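Local coordinates for beta-galactosidase (Streptococcus pneumoniae, PDB 4CU9), which is represented here by a carbohydrate-binding module of the galactose-binding type that probably binds glycans, while the full enzyme hydrolyses beta-galactosides, at residues W163-K168 and V174-M179; R47-W52 and P60-G65; A139-D142 and G146-I149. All coordinates share one frame; numbering follows the deposited sequence.

Contact 1 of 3, residues W163-K168 and V174-M179; sequences WRMERK and VAMIEM. With CA (calcium ion), chain C.
Met179 touches the indole of Trp163, its CE 3.8 Å from Trp163 CD1. The thioether sulfur sits in the ring plane: Met179 SD is 5.0 Å from the centroid of the Trp163 five-membered ring and 86° off its normal, an edge-on Met-aromatic contact. Next to it Met165 bridges two residues of the facing strand. Its SD lies 4.0 Å from Val174 CG1, and the bend at its last torsion (chi3 -74°) turns Met165 CE toward Met176 SD, also at 4.0 Å. Farther along the chain, Val174 CG2 rests on the backbone of Arg167 at 3.8 Å from Arg167 CA, while the guanidinium group leads off to the carbonyl of Ser57. No hydrogen bond joins the two segments; strand 163-166 is held by Val62, Ala64 and Val99. Between the segments the contact is made by sulfur and methyl groups. Behind Met176 the chain turns a corner in a classic beta bulge, with Ile177 and Glu178 both facing His85. That corner presents Ile177 O and Glu178 OE1 to the calcium ion, the latter at 2.2 Å, and Tyr37, Asp40, Asp42 and a water complete the shell. The three methionines thus pack beside the corner that holds the metal, and a calcium ion at the margin of a beta-sandwich recurs in galactose-binding-like carbohydrate-binding modules.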
# COMPACT_ATOMS: atom_id res chain seq x y z
N TRP A 163 -0.27 -3.91 -2.45
CA TRP A 163 -0.32 -5.07 -1.59
C TRP A 163 -1.73 -5.12 -1.02
O TRP A 163 -2.22 -4.12 -0.39
CB TRP A 163 0.71 -4.97 -0.46
CG TRP A 163 2.11 -5.09 -0.91
CD1 TRP A 163 2.93 -4.10 -1.24
CD2 TRP A 163 2.81 -6.31 -1.14
NE1 TRP A 163 4.14 -4.59 -1.64
CE2 TRP A 163 4.09 -5.96 -1.60
CE3 TRP A 163 2.50 -7.65 -1.01
CZ2 TRP A 163 5.07 -6.91 -1.88
CZ3 TRP A 163 3.49 -8.61 -1.30
CH2 TRP A 163 4.76 -8.21 -1.72
N ARG A 164 -2.41 -6.23 -1.28
CA ARG A 164 -3.74 -6.50 -0.73
C ARG A 164 -3.54 -7.33 0.52
O ARG A 164 -3.05 -8.46 0.48
CB ARG A 164 -4.64 -7.19 -1.74
CG ARG A 164 -6.05 -7.54 -1.20
CD ARG A 164 -6.98 -7.86 -2.35
NE ARG A 164 -6.55 -9.01 -3.13
CZ ARG A 164 -6.65 -10.28 -2.74
NH1 ARG A 164 -7.19 -10.62 -1.57
NH2 ARG A 164 -6.22 -11.23 -3.54
N MET A 165 -3.84 -6.74 1.67
CA MET A 165 -3.43 -7.29 2.96
C MET A 165 -4.64 -7.57 3.86
O MET A 165 -5.74 -7.06 3.66
CB MET A 165 -2.50 -6.31 3.64
CG MET A 165 -1.21 -6.01 2.88
SD MET A 165 -0.22 -4.63 3.58
CE MET A 165 -1.16 -3.20 3.09
N GLU A 166 -4.42 -8.44 4.84
CA GLU A 166 -5.40 -8.69 5.89
C GLU A 166 -4.76 -8.41 7.20
O GLU A 166 -3.65 -8.91 7.50
CB GLU A 166 -5.89 -10.12 5.84
CG GLU A 166 -6.72 -10.40 4.58
CD GLU A 166 -7.36 -11.79 4.58
OE1 GLU A 166 -7.37 -12.48 5.62
OE2 GLU A 166 -7.88 -12.19 3.51
N ARG A 167 -5.43 -7.59 7.99
CA ARG A 167 -5.02 -7.42 9.37
C ARG A 167 -5.07 -8.71 10.17
O ARG A 167 -5.84 -9.63 9.86
CB ARG A 167 -5.85 -6.35 10.08
CG ARG A 167 -7.31 -6.74 10.32
CD ARG A 167 -8.04 -5.66 11.14
NE ARG A 167 -9.47 -5.96 11.19
CZ ARG A 167 -10.00 -6.92 11.94
NH1 ARG A 167 -9.23 -7.67 12.74
NH2 ARG A 167 -11.32 -7.15 11.88
N LYS A 168 -4.26 -8.75 11.22
CA LYS A 168 -4.36 -9.86 12.18
C LYS A 168 -5.66 -9.79 12.99
O LYS A 168 -6.16 -8.71 13.30
CB LYS A 168 -3.15 -9.90 13.13
CG LYS A 168 -1.84 -10.07 12.42
CD LYS A 168 -0.65 -10.09 13.38
CE LYS A 168 0.64 -10.38 12.61
NZ LYS A 168 1.83 -10.35 13.48
N VAL A 174 -3.61 -2.53 9.88
CA VAL A 174 -2.24 -2.73 9.39
C VAL A 174 -1.52 -1.40 9.48
O VAL A 174 -2.13 -0.32 9.28
CB VAL A 174 -2.23 -3.26 7.93
CG1 VAL A 174 -0.79 -3.48 7.38
CG2 VAL A 174 -3.02 -4.55 7.84
N ALA A 175 -0.22 -1.45 9.78
CA ALA A 175 0.60 -0.25 9.84
C ALA A 175 1.90 -0.41 9.06
O ALA A 175 2.55 -1.47 9.09
CB ALA A 175 0.90 0.13 11.29
N MET A 176 2.25 0.63 8.30
CA MET A 176 3.45 0.63 7.49
C MET A 176 4.17 1.94 7.52
O MET A 176 3.55 3.03 7.53
CB MET A 176 3.18 0.31 6.00
CG MET A 176 2.44 -0.96 5.71
SD MET A 176 2.33 -1.38 3.95
CE MET A 176 3.99 -1.84 3.57
N ILE A 177 5.50 1.82 7.48
CA ILE A 177 6.37 2.99 7.47
C ILE A 177 6.87 3.31 6.07
O ILE A 177 7.16 4.46 5.78
CB ILE A 177 7.54 2.75 8.44
CG1 ILE A 177 7.00 2.81 9.87
CG2 ILE A 177 8.66 3.77 8.27
CD1 ILE A 177 7.91 2.09 10.86
N GLU A 178 7.04 2.28 5.24
CA GLU A 178 7.49 2.49 3.88
C GLU A 178 7.06 1.34 2.99
O GLU A 178 6.99 0.19 3.41
CB GLU A 178 9.02 2.70 3.82
CG GLU A 178 9.52 3.29 2.51
CD GLU A 178 9.31 4.79 2.36
OE1 GLU A 178 8.83 5.46 3.31
OE2 GLU A 178 9.65 5.31 1.27
N MET A 179 6.77 1.69 1.74
CA MET A 179 6.46 0.70 0.72
C MET A 179 7.12 1.21 -0.55
O MET A 179 6.86 2.34 -0.94
CB MET A 179 4.95 0.60 0.53
CG MET A 179 4.51 -0.22 -0.65
SD MET A 179 2.75 -0.23 -0.90
CE MET A 179 2.08 -0.91 0.59
CA CA C . 8.03 6.49 5.13
O HOH W 1 7.66 7.39 7.23

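Contact 2 of 3, residues R47-W52 and P60-G65; sequences RRWTNW and PEVSAG
The indole of Trp49 is closed in by Ala64 and Val62 in different ways. Ala64 CB stands over one face as a CH-pi contact, 4.1 Å from the centroid of the Trp49 six-membered ring and 13° off the normal. Val62 comes in at the rim, with its CG2 in the ring plane and 3.7 Å from Trp49 CZ2. Trp49 reaches both because its CG is anti to the backbone N (chi1 167°), which sends the benzo end across to strand 61-65. The opposite face carries the backbone N of Asn51, offset toward the rim. At the pyrrole end NE1 bonds to Thr24 OG1, so the buried N-H has a partner.

Asn51 marks the change to the wetter side. Its amide nitrogen is pressed against the valine, Asn51 ND2 lying 3.4 Å from Val62 CB, a close approach of a polar group to an aliphatic one with no bond between them. Past this point the segments no longer touch, and water spans the gap. Asn51 ND2 donates to water 2 at 2.9 Å, and that water donates on to Pro60 O. Asn51 ND2 also donates to water 3, at 3.0 Å, whose own bond runs to Glu61 O at 3.2 Å. On the other side of the amide, OD1 accepts a hydrogen bond from the backbone N of Val174 in the neighbouring strand.

The amide therefore has a definite orientation: its oxygen is spent on a strand N-H and its nitrogen on two waters, each of which accepts a hydrogen bond from it and donates one to a backbone carbonyl. Apolar contact around the indole joins the strands directly, whereas the edge of the same contact is cemented by a polar relay through solvent.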
# COMPACT_ATOMS: atom_id res chain seq x y z
N ARG A 47 6.03 8.38 11.64
CA ARG A 47 5.42 8.75 10.37
C ARG A 47 4.97 7.48 9.66
O ARG A 47 5.71 6.90 8.87
CB ARG A 47 6.40 9.52 9.51
CG ARG A 47 6.79 10.89 10.07
CD ARG A 47 7.97 11.48 9.31
NE ARG A 47 7.71 11.65 7.86
CZ ARG A 47 7.19 12.75 7.30
NH1 ARG A 47 6.85 13.80 8.05
NH2 ARG A 47 7.02 12.82 5.98
N ARG A 48 3.76 7.04 9.95
CA ARG A 48 3.27 5.79 9.37
C ARG A 48 1.91 5.97 8.71
O ARG A 48 1.19 6.93 8.98
CB ARG A 48 3.21 4.72 10.44
CG ARG A 48 2.29 5.12 11.58
CD ARG A 48 2.68 4.47 12.86
NE ARG A 48 1.73 4.86 13.91
CZ ARG A 48 2.05 5.54 15.01
NH1 ARG A 48 3.29 5.89 15.28
NH2 ARG A 48 1.10 5.84 15.87
N TRP A 49 1.62 5.07 7.79
CA TRP A 49 0.29 4.86 7.30
C TRP A 49 -0.32 3.74 8.13
O TRP A 49 0.31 2.74 8.43
CB TRP A 49 0.30 4.47 5.82
CG TRP A 49 -1.03 3.95 5.40
CD1 TRP A 49 -2.11 4.68 5.04
CD2 TRP A 49 -1.42 2.60 5.37
NE1 TRP A 49 -3.16 3.85 4.74
CE2 TRP A 49 -2.77 2.56 4.95
CE3 TRP A 49 -0.76 1.39 5.62
CZ2 TRP A 49 -3.46 1.38 4.79
CZ3 TRP A 49 -1.45 0.22 5.47
CH2 TRP A 49 -2.79 0.22 5.08
N THR A 50 -1.60 3.90 8.43
CA THR A 50 -2.34 2.88 9.09
C THR A 50 -3.80 2.99 8.63
O THR A 50 -4.23 4.06 8.15
CB THR A 50 -2.24 3.29 10.57
OG1 THR A 50 -1.08 2.73 11.22
CG2 THR A 50 -3.45 3.23 11.27
N ASN A 51 -4.54 1.91 8.78
CA ASN A 51 -6.03 1.98 8.58
C ASN A 51 -6.73 1.67 9.88
O ASN A 51 -7.84 1.16 9.89
CB ASN A 51 -6.49 0.99 7.52
CG ASN A 51 -6.39 -0.45 7.99
OD1 ASN A 51 -5.45 -0.81 8.73
ND2 ASN A 51 -7.36 -1.28 7.59
N TRP A 52 -6.06 1.99 10.99
CA TRP A 52 -6.61 1.78 12.33
C TRP A 52 -7.97 2.50 12.45
O TRP A 52 -8.19 3.62 11.95
CB TRP A 52 -5.66 2.33 13.42
CG TRP A 52 -6.16 2.01 14.82
CD1 TRP A 52 -5.97 0.86 15.50
CD2 TRP A 52 -6.96 2.85 15.66
NE1 TRP A 52 -6.61 0.90 16.72
CE2 TRP A 52 -7.22 2.12 16.84
CE3 TRP A 52 -7.49 4.14 15.52
CZ2 TRP A 52 -7.99 2.65 17.88
CZ3 TRP A 52 -8.26 4.66 16.55
CH2 TRP A 52 -8.50 3.91 17.73
N PRO A 60 -11.14 -8.18 7.16
CA PRO A 60 -9.79 -7.75 7.57
C PRO A 60 -8.99 -7.10 6.44
O PRO A 60 -7.89 -6.63 6.65
CB PRO A 60 -9.15 -9.06 8.01
CG PRO A 60 -9.75 -10.02 7.05
CD PRO A 60 -11.19 -9.66 7.05
N GLU A 61 -9.53 -7.05 5.24
CA GLU A 61 -8.75 -6.62 4.08
C GLU A 61 -8.53 -5.12 4.02
O GLU A 61 -9.43 -4.35 4.29
CB GLU A 61 -9.42 -7.09 2.79
CG GLU A 61 -8.65 -6.66 1.54
CD GLU A 61 -9.31 -7.18 0.27
OE1 GLU A 61 -9.47 -8.40 0.17
OE2 GLU A 61 -9.61 -6.40 -0.64
N VAL A 62 -7.29 -4.73 3.69
CA VAL A 62 -6.97 -3.36 3.33
C VAL A 62 -5.88 -3.45 2.26
O VAL A 62 -5.05 -4.34 2.30
CB VAL A 62 -6.52 -2.54 4.58
CG1 VAL A 62 -5.34 -3.17 5.30
CG2 VAL A 62 -6.22 -1.08 4.26
N SER A 63 -5.93 -2.53 1.29
CA SER A 63 -4.91 -2.43 0.25
C SER A 63 -4.20 -1.10 0.30
O SER A 63 -4.81 -0.04 0.57
CB SER A 63 -5.54 -2.60 -1.12
OG SER A 63 -6.20 -3.84 -1.20
N ALA A 64 -2.90 -1.16 0.07
CA ALA A 64 -2.12 0.06 -0.04
C ALA A 64 -1.11 -0.13 -1.16
O ALA A 64 -0.65 -1.28 -1.43
CB ALA A 64 -1.48 0.43 1.28
N GLY A 65 -0.86 0.93 -1.91
CA GLY A 65 -0.00 0.85 -3.06
C GLY A 65 0.63 2.14 -3.55
O GLY A 65 0.54 3.19 -2.89
O HOH W 2 -7.68 -4.17 7.96
O HOH W 3 -9.60 -1.39 5.56

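Contact 3 of 3, residues A139-D142 and G146-I149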
# COMPACT_ATOMS: atom_id res chain seq x y z
N ALA A 139 9.73 -13.34 -0.31
CA ALA A 139 10.23 -12.36 0.68
C ALA A 139 11.48 -12.96 1.39
O ALA A 139 11.58 -14.19 1.55
CB ALA A 139 9.16 -12.00 1.68
N ASP A 140 12.40 -12.09 1.77
CA ASP A 140 13.66 -12.51 2.41
C ASP A 140 13.53 -12.84 3.90
O ASP A 140 14.42 -13.46 4.48
CB ASP A 140 14.80 -11.48 2.17
CG ASP A 140 14.59 -10.14 2.90
OD1 ASP A 140 13.48 -9.85 3.40
OD2 ASP A 140 15.55 -9.33 2.96
N LYS A 141 12.44 -12.40 4.53
CA LYS A 141 12.24 -12.71 5.92
C LYS A 141 10.76 -12.76 6.27
O LYS A 141 9.90 -12.54 5.41
CB LYS A 141 13.00 -11.75 6.80
CG LYS A 141 12.60 -10.30 6.66
CD LYS A 141 13.60 -9.42 7.40
CE LYS A 141 14.86 -9.23 6.62
NZ LYS A 141 15.67 -8.12 7.18
N ASP A 142 10.48 -13.09 7.53
CA ASP A 142 9.10 -13.22 7.99
C ASP A 142 8.36 -11.89 7.88
O ASP A 142 8.95 -10.85 8.04
CB ASP A 142 9.05 -13.64 9.46
CG ASP A 142 9.45 -15.09 9.67
OD1 ASP A 142 9.55 -15.84 8.68
OD2 ASP A 142 9.67 -15.46 10.84
N GLY A 146 9.32 -4.31 12.17
CA GLY A 146 10.71 -4.22 12.62
C GLY A 146 11.60 -3.90 11.45
O GLY A 146 11.67 -2.77 11.03
N ASP A 147 12.28 -4.90 10.92
CA ASP A 147 13.23 -4.69 9.84
C ASP A 147 12.47 -4.53 8.54
O ASP A 147 11.37 -5.05 8.39
CB ASP A 147 14.16 -5.90 9.70
CG ASP A 147 15.30 -5.86 10.65
OD1 ASP A 147 16.17 -4.99 10.50
OD2 ASP A 147 15.33 -6.72 11.56
N GLU A 148 13.09 -3.83 7.61
CA GLU A 148 12.63 -3.80 6.23
C GLU A 148 12.68 -5.20 5.60
O GLU A 148 13.64 -5.96 5.81
CB GLU A 148 13.47 -2.77 5.45
CG GLU A 148 13.63 -2.99 3.98
CD GLU A 148 14.43 -1.87 3.35
OE1 GLU A 148 13.91 -0.73 3.37
OE2 GLU A 148 15.55 -2.13 2.84
N ILE A 149 11.63 -5.54 4.86
CA ILE A 149 11.49 -6.81 4.19
C ILE A 149 11.73 -6.59 2.71
O ILE A 149 11.20 -5.65 2.12
CB ILE A 149 10.08 -7.41 4.37
CG1 ILE A 149 9.80 -7.71 5.85
CG2 ILE A 149 9.92 -8.67 3.54
CD1 ILE A 149 8.32 -7.71 6.19
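Lys141 crosses Ile149 at a slant and ends beside the backbone of Glu148. Lys141 CG meets Ile149 CG1 at 3.9 Å, so the aliphatic part of the lysine covers one flank of the isoleucine. Farther out the lysine chain bends at chi3 (78°), which carries its amino group over to the carbonyl of Glu148. Lys141 NZ donates there to Glu148 O at 3.3 Å, a weak bond. The lysine crosses Asp147 at about a right angle, and its amino group meets the methylene rather than the carboxylate: Lys141 NZ is 3.7 Å from Asp147 CB but 4.6 Å from Asp147 OD1. That is too far for a salt bridge, although the opposite charges probably attract at long range on this exposed surface.

Ile149 is the buried piece, and its branches separate to different neighbours. CG2 packs against Ala139 CB at 3.9 Å and also borders the carboxylate of Asp140, with Asp140 OD1 3.8 Å from Ile149 CG2. Ile149 CD1 goes to a different neighbour, 3.7 Å from Asp142 O. The carboxylate of Asp140 slants across the isoleucine without a bond to it; OD1 instead accepts a hydrogen bond from the backbone N of Asn150, one residue on, and so holds the start of the loop to the start of the next strand. Glu148, whose CB is directed away from 139-142, forms a salt bridge with Lys83 of strand 73-86.

The two segments are the feet of a loop between antiparallel partners, strands 132-139 and 149-158. They close a beta-hairpin at the surface: a lysine and an aspartate flank its neck, while the buried Ile149 packs between the two feet at the start of strand 149-158.

Along the chain contact 2 comes first, then contact 3, then contact 1, all within the galactose-binding domain. Contacts 1 and 2 have centres about 5 Å apart and interlock: strand 160-166 pairs with 61-70, with a probable hydrogen bond from Met165 N to Val62 O, and strand 49-50 pairs with 173-182, with another from Val174 N to Asn51 OD1 beside it. Both lie in the buried part of the sandwich, contact 1 holding two of the calcium ligands. Contact 3 lies apart, its centre about 13 Å from that of contact 1 and about 18 Å from that of contact 2. It touches neither, but its hairpin strands join the same mixed sheet through 73-86 and 97-103.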